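PDB 6KNY: protein Amuc_1100 from Akkermansia muciniphila, which is of unknown biochemical function but carries a transmembrane helix in its full-length form, which suggests a role at the membrane. Local coordinates for residues D198-V203 and N272-N277; S118-E123 and V145-L150. One frame throughout, in Å; residues are numbered along the deposited sequence.

The two contacts show how one mixed sheet can be tied together at an outer edge and packed against a helix on a face. In contact 1 an outermost strand, 201-210, pairs with strand 265-276; in contact 2 helix 117-134 meets the chain just after strand 141-146. Their centres lie about 12 Å apart, and they follow each other in series along the chain. Side chains bridge them: F122 CE2, on the helix, sits 3.5 Å from L273 CD2 and 3.6 Å from H275 CD2, while its CE1 comes within 3.7 Å of Y199 CE1. The F122 and H275 rings meet edge to face.

Contact 1: D198-V203 and N272-N277; sequences DYLFTV and NLVHFN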
loop_
_atom_site.group_PDB
_atom_site.type_symbol
_atom_site.label_atom_id
_atom_site.label_comp_id
_atom_site.label_asym_id
_atom_site.label_seq_id
_atom_site.Cartn_x
_atom_site.Cartn_y
_atom_site.Cartn_z
ATOM N N ASP A 198 -1.512 1.651 11.865
ATOM C CA ASP A 198 -2.721 0.853 11.771
ATOM C C ASP A 198 -2.586 -0.338 10.842
ATOM O O ASP A 198 -3.470 -1.198 10.836
ATOM C CB ASP A 198 -3.881 1.718 11.256
ATOM C CG ASP A 198 -4.349 2.764 12.267
ATOM O OD1 ASP A 198 -4.152 2.570 13.490
ATOM O OD2 ASP A 198 -4.900 3.795 11.817
ATOM N N TYR A 199 -1.523 -0.391 10.045
ATOM C CA TYR A 199 -1.342 -1.425 9.038
ATOM C C TYR A 199 0.082 -1.942 9.136
ATOM O O TYR A 199 1.019 -1.150 9.260
ATOM C CB TYR A 199 -1.621 -0.874 7.634
ATOM C CG TYR A 199 -3.058 -0.448 7.414
ATOM C CD1 TYR A 199 -4.047 -1.387 7.134
ATOM C CD2 TYR A 199 -3.425 0.894 7.470
ATOM C CE1 TYR A 199 -5.356 -0.998 6.900
ATOM C CE2 TYR A 199 -4.736 1.293 7.248
ATOM C CZ TYR A 199 -5.695 0.345 6.975
ATOM O OH TYR A 199 -7.001 0.732 6.759
ATOM N N LEU A 200 0.246 -3.265 9.083
ATOM C CA LEU A 200 1.557 -3.901 9.219
ATOM C C LEU A 200 2.091 -4.287 7.837
ATOM O O LEU A 200 1.600 -5.239 7.214
ATOM C CB LEU A 200 1.468 -5.123 10.135
ATOM C CG LEU A 200 2.741 -5.970 10.341
ATOM C CD1 LEU A 200 3.881 -5.130 10.904
ATOM C CD2 LEU A 200 2.412 -7.151 11.296
ATOM N N PHE A 201 3.092 -3.550 7.362
ATOM C CA PHE A 201 3.833 -3.902 6.150
ATOM C C PHE A 201 5.172 -4.481 6.568
ATOM O O PHE A 201 5.905 -3.857 7.348
ATOM C CB PHE A 201 4.078 -2.688 5.249
ATOM C CG PHE A 201 2.851 -2.178 4.550
ATOM C CD1 PHE A 201 2.494 -2.665 3.300
ATOM C CD2 PHE A 201 2.074 -1.167 5.126
ATOM C CE1 PHE A 201 1.366 -2.177 2.641
ATOM C CE2 PHE A 201 0.954 -0.676 4.470
ATOM C CZ PHE A 201 0.605 -1.171 3.229
ATOM N N THR A 202 5.489 -5.665 6.068
ATOM C CA THR A 202 6.764 -6.272 6.394
ATOM C C THR A 202 7.618 -6.294 5.135
ATOM O O THR A 202 7.096 -6.334 4.019
ATOM C CB THR A 202 6.564 -7.675 6.990
ATOM O OG1 THR A 202 7.816 -8.146 7.516
ATOM C CG2 THR A 202 6.052 -8.647 5.930
ATOM N N VAL A 203 8.931 -6.186 5.313
ATOM C CA VAL A 203 9.842 -5.980 4.189
ATOM C C VAL A 203 10.344 -7.343 3.731
ATOM O O VAL A 203 11.102 -8.009 4.443
ATOM C CB VAL A 203 11.009 -5.056 4.559
ATOM C CG1 VAL A 203 12.035 -5.014 3.422
ATOM C CG2 VAL A 203 10.501 -3.654 4.872
ATOM N N ASN A 272 5.130 -7.297 2.143
ATOM C CA ASN A 272 3.954 -8.112 2.421
ATOM C C ASN A 272 3.126 -7.367 3.455
ATOM O O ASN A 272 3.581 -7.159 4.587
ATOM C CB ASN A 272 4.331 -9.504 2.909
ATOM C CG ASN A 272 4.930 -10.372 1.797
ATOM O OD1 ASN A 272 4.224 -10.880 0.929
ATOM N ND2 ASN A 272 6.234 -10.559 1.842
ATOM N N LEU A 273 1.940 -6.924 3.041
ATOM C CA LEU A 273 0.937 -6.414 3.968
ATOM C C LEU A 273 0.339 -7.594 4.722
ATOM O O LEU A 273 -0.124 -8.559 4.107
ATOM C CB LEU A 273 -0.147 -5.664 3.195
ATOM C CG LEU A 273 -1.412 -5.216 3.942
ATOM C CD1 LEU A 273 -1.071 -4.198 5.033
ATOM C CD2 LEU A 273 -2.478 -4.684 2.943
ATOM N N VAL A 274 0.341 -7.532 6.047
ATOM C CA VAL A 274 -0.100 -8.661 6.861
ATOM C C VAL A 274 -1.578 -8.459 7.195
ATOM O O VAL A 274 -1.932 -7.526 7.926
ATOM C CB VAL A 274 0.764 -8.788 8.122
ATOM C CG1 VAL A 274 0.270 -9.920 9.017
ATOM C CG2 VAL A 274 2.244 -8.991 7.715
ATOM N N HIS A 275 -2.450 -9.314 6.642
ATOM C CA HIS A 275 -3.861 -9.302 7.019
ATOM C C HIS A 275 -4.111 -10.361 8.095
ATOM O O HIS A 275 -3.989 -11.561 7.828
ATOM C CB HIS A 275 -4.795 -9.556 5.835
ATOM C CG HIS A 275 -6.241 -9.506 6.236
ATOM N ND1 HIS A 275 -6.980 -10.637 6.526
ATOM C CD2 HIS A 275 -7.058 -8.453 6.489
ATOM C CE1 HIS A 275 -8.199 -10.285 6.900
ATOM N NE2 HIS A 275 -8.277 -8.967 6.870
ATOM N N PHE A 276 -4.499 -9.916 9.289
ATOM C CA PHE A 276 -4.840 -10.818 10.389
ATOM C C PHE A 276 -6.244 -11.373 10.189
ATOM O O PHE A 276 -7.196 -10.617 9.982
ATOM C CB PHE A 276 -4.717 -10.085 11.724
ATOM C CG PHE A 276 -3.312 -9.684 12.028
ATOM C CD1 PHE A 276 -2.439 -10.576 12.643
ATOM C CD2 PHE A 276 -2.841 -8.436 11.658
ATOM C CE1 PHE A 276 -1.106 -10.222 12.886
ATOM C CE2 PHE A 276 -1.512 -8.077 11.887
ATOM C CZ PHE A 276 -0.647 -8.972 12.499
ATOM N N ASN A 277 -6.370 -12.698 10.239
ATOM C CA ASN A 277 -7.571 -13.354 9.741
ATOM C C ASN A 277 -8.596 -13.642 10.833
ATOM O O ASN A 277 -9.788 -13.404 10.627
ATOM C CB ASN A 277 -7.192 -14.649 9.016
ATOM C CG ASN A 277 -6.562 -14.383 7.661
ATOM O OD1 ASN A 277 -6.831 -13.341 7.037
ATOM N ND2 ASN A 277 -5.696 -15.304 7.205
HETATM O O HOH W 1 -1.998 -4.874 8.591
#
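L273 and F201 face each other across an antiparallel non-hydrogen-bonded pair, and their side chains interlock on the sheet face that carries helix 117-134. The L273 CD1 methyl rides over the centre of the F201 ring, 3.9 Å from the centroid and 12° off its normal, a CH-pi contact. L273 CB meets the rim of the same ring at F201 CE1, while L273 CD1 also lies near Y199 CB.

On the other face the bump is L200. With CG anti to the backbone N (chi1 177°), its branch lies alongside V274, pointing the same way. L200 CD2 fits the angle between V274 CB, at 3.9 Å, and the edge of the F276 ring, where CZ is 3.8 Å away; V274 CG1 lies over a face of that ring, toward its rim. Farther along, T202 CG2 packs 3.6 Å from N272 CB.

Two hydrogen bonds join T202 and N272, N to O in both directions, and V274 N reaches L200 O at 2.9 Å, nearly straight. Beyond it the two segments diverge, and one water bridges them, accepting from L200 N and donating to V274 O. These backbone groups are thus paired directly or through water, while the side chains contribute mainly apolar contact.

Contact 2: S118-E123 and V145-L150; sequences STLGFE and VYRPQL
E123 and R147 meet because each sends CG anti to its own backbone N (chi1 -167° and 174°): the glutamate then runs on extended, whereas the arginine bends at chi3 (77°), with NH1 pointing back to the carboxylate. R147 NH1 donates to E123 OE1 at 3.0 Å in a salt bridge. The oxygen sits at the guanidinium edge, close to its plane, and is met on its syn side, though well out of the carboxylate plane; the two planes are almost perpendicular, so the grip is a single bond rather than a paired, two-pronged one. Behind it the aliphatic part of R147 lies against the carboxylate, with CG 3.6 Å from E123 OE2.

The pairing joins helix 117-134, packed on a face of the mixed sheet, to the segment that leaves strand 141-146 after Y146. L120 CD2 approaches R147 NH1 obliquely at 3.5 Å, and the two side chains cross at about a right angle. L150 CD1 lodges between T119 CG2, 3.7 Å off, and E123 OE1.

R147 has further anchors: NH1 forms a second salt bridge, to E153, and NE donates to the carbonyl of G103. A leucine in its place would probably leave the buried carboxylate of E123, and that of E153, without their shared cation. E153 OE2 also accepts from L150 N, which ties the loop backbone to the same charge cluster.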
loop_
_atom_site.group_PDB
_atom_site.type_symbol
_atom_site.label_atom_id
_atom_site.label_comp_id
_atom_site.label_asym_id
_atom_site.label_seq_id
_atom_site.Cartn_x
_atom_site.Cartn_y
_atom_site.Cartn_z
ATOM N N SER A 118 -14.377 -6.802 -0.753
ATOM C CA SER A 118 -14.120 -6.426 0.636
ATOM C C SER A 118 -12.646 -6.624 1.000
ATOM O O SER A 118 -12.046 -5.790 1.697
ATOM C CB SER A 118 -15.030 -7.248 1.545
ATOM O OG SER A 118 -14.676 -7.101 2.903
ATOM N N THR A 119 -12.057 -7.729 0.550
ATOM C CA THR A 119 -10.622 -7.948 0.722
ATOM C C THR A 119 -9.808 -6.862 0.013
ATOM O O THR A 119 -8.881 -6.277 0.595
ATOM C CB THR A 119 -10.282 -9.351 0.216
ATOM O OG1 THR A 119 -11.085 -10.303 0.944
ATOM C CG2 THR A 119 -8.798 -9.682 0.393
ATOM N N LEU A 120 -10.181 -6.533 -1.228
ATOM C CA LEU A 120 -9.517 -5.451 -1.954
ATOM C C LEU A 120 -9.651 -4.099 -1.254
ATOM O O LEU A 120 -8.750 -3.248 -1.367
ATOM C CB LEU A 120 -10.087 -5.350 -3.363
ATOM C CG LEU A 120 -9.776 -6.559 -4.243
ATOM C CD1 LEU A 120 -10.550 -6.488 -5.550
ATOM C CD2 LEU A 120 -8.276 -6.637 -4.512
ATOM N N GLY A 121 -10.778 -3.851 -0.574
ATOM C CA GLY A 121 -10.943 -2.568 0.101
ATOM C C GLY A 121 -10.001 -2.415 1.277
ATOM O O GLY A 121 -9.495 -1.328 1.541
ATOM N N PHE A 122 -9.758 -3.507 2.002
ATOM C CA PHE A 122 -8.730 -3.492 3.035
ATOM C C PHE A 122 -7.374 -3.180 2.418
ATOM O O PHE A 122 -6.653 -2.305 2.897
ATOM C CB PHE A 122 -8.676 -4.841 3.759
ATOM C CG PHE A 122 -7.423 -5.036 4.572
ATOM C CD1 PHE A 122 -7.308 -4.467 5.838
ATOM C CD2 PHE A 122 -6.347 -5.750 4.064
ATOM C CE1 PHE A 122 -6.140 -4.627 6.584
ATOM C CE2 PHE A 122 -5.191 -5.916 4.809
ATOM C CZ PHE A 122 -5.087 -5.364 6.061
ATOM N N GLU A 123 -7.025 -3.880 1.336
ATOM C CA GLU A 123 -5.715 -3.687 0.710
ATOM C C GLU A 123 -5.576 -2.284 0.141
ATOM O O GLU A 123 -4.532 -1.639 0.289
ATOM C CB GLU A 123 -5.486 -4.733 -0.382
ATOM C CG GLU A 123 -4.046 -4.767 -0.828
ATOM C CD GLU A 123 -3.753 -5.860 -1.826
ATOM O OE1 GLU A 123 -4.676 -6.269 -2.565
ATOM O OE2 GLU A 123 -2.583 -6.288 -1.885
ATOM N N VAL A 145 3.806 1.539 -8.351
ATOM C CA VAL A 145 3.135 0.795 -7.293
ATOM C C VAL A 145 2.565 -0.432 -7.981
ATOM O O VAL A 145 1.600 -0.330 -8.747
ATOM C CB VAL A 145 2.034 1.596 -6.589
ATOM C CG1 VAL A 145 1.418 0.751 -5.471
ATOM C CG2 VAL A 145 2.600 2.904 -6.035
ATOM N N TYR A 146 3.157 -1.589 -7.723
ATOM C CA TYR A 146 2.806 -2.814 -8.423
ATOM C C TYR A 146 2.259 -3.813 -7.414
ATOM O O TYR A 146 2.914 -4.096 -6.403
ATOM C CB TYR A 146 4.021 -3.389 -9.148
ATOM C CG TYR A 146 3.825 -4.828 -9.536
ATOM C CD1 TYR A 146 2.949 -5.179 -10.561
ATOM C CD2 TYR A 146 4.503 -5.838 -8.873
ATOM C CE1 TYR A 146 2.756 -6.507 -10.909
ATOM C CE2 TYR A 146 4.320 -7.166 -9.218
ATOM C CZ TYR A 146 3.447 -7.489 -10.236
ATOM O OH TYR A 146 3.269 -8.797 -10.581
ATOM N N ARG A 147 1.067 -4.337 -7.692
ATOM C CA ARG A 147 0.332 -5.165 -6.741
ATOM C C ARG A 147 -0.159 -6.426 -7.437
ATOM O O ARG A 147 -1.134 -6.371 -8.205
ATOM C CB ARG A 147 -0.834 -4.379 -6.149
ATOM C CG ARG A 147 -1.771 -5.175 -5.234
ATOM C CD ARG A 147 -3.201 -4.574 -5.272
ATOM N NE ARG A 147 -3.899 -4.950 -6.505
ATOM C CZ ARG A 147 -4.709 -5.998 -6.622
ATOM N NH1 ARG A 147 -4.990 -6.752 -5.559
ATOM N NH2 ARG A 147 -5.260 -6.276 -7.795
ATOM N N PRO A 148 0.483 -7.576 -7.202
ATOM C CA PRO A 148 -0.034 -8.836 -7.758
ATOM C C PRO A 148 -1.442 -9.125 -7.258
ATOM O O PRO A 148 -1.808 -8.777 -6.134
ATOM C CB PRO A 148 0.960 -9.893 -7.250
ATOM C CG PRO A 148 2.244 -9.128 -6.946
ATOM C CD PRO A 148 1.800 -7.720 -6.559
ATOM N N GLN A 149 -2.242 -9.766 -8.106
ATOM C CA GLN A 149 -3.601 -10.116 -7.701
ATOM C C GLN A 149 -3.568 -11.205 -6.648
ATOM O O GLN A 149 -2.724 -12.103 -6.690
ATOM C CB GLN A 149 -4.432 -10.594 -8.895
ATOM C CG GLN A 149 -4.713 -9.504 -9.914
ATOM C CD GLN A 149 -5.426 -10.026 -11.146
ATOM O OE1 GLN A 149 -6.022 -11.108 -11.124
ATOM N NE2 GLN A 149 -5.341 -9.276 -12.243
ATOM N N LEU A 150 -4.509 -11.129 -5.715
ATOM C CA LEU A 150 -4.699 -12.153 -4.717
ATOM C C LEU A 150 -5.465 -13.327 -5.307
ATOM O O LEU A 150 -6.221 -13.163 -6.262
ATOM C CB LEU A 150 -5.468 -11.581 -3.527
ATOM C CG LEU A 150 -4.808 -10.405 -2.813
ATOM C CD1 LEU A 150 -5.761 -9.828 -1.746
ATOM C CD2 LEU A 150 -3.487 -10.855 -2.195
#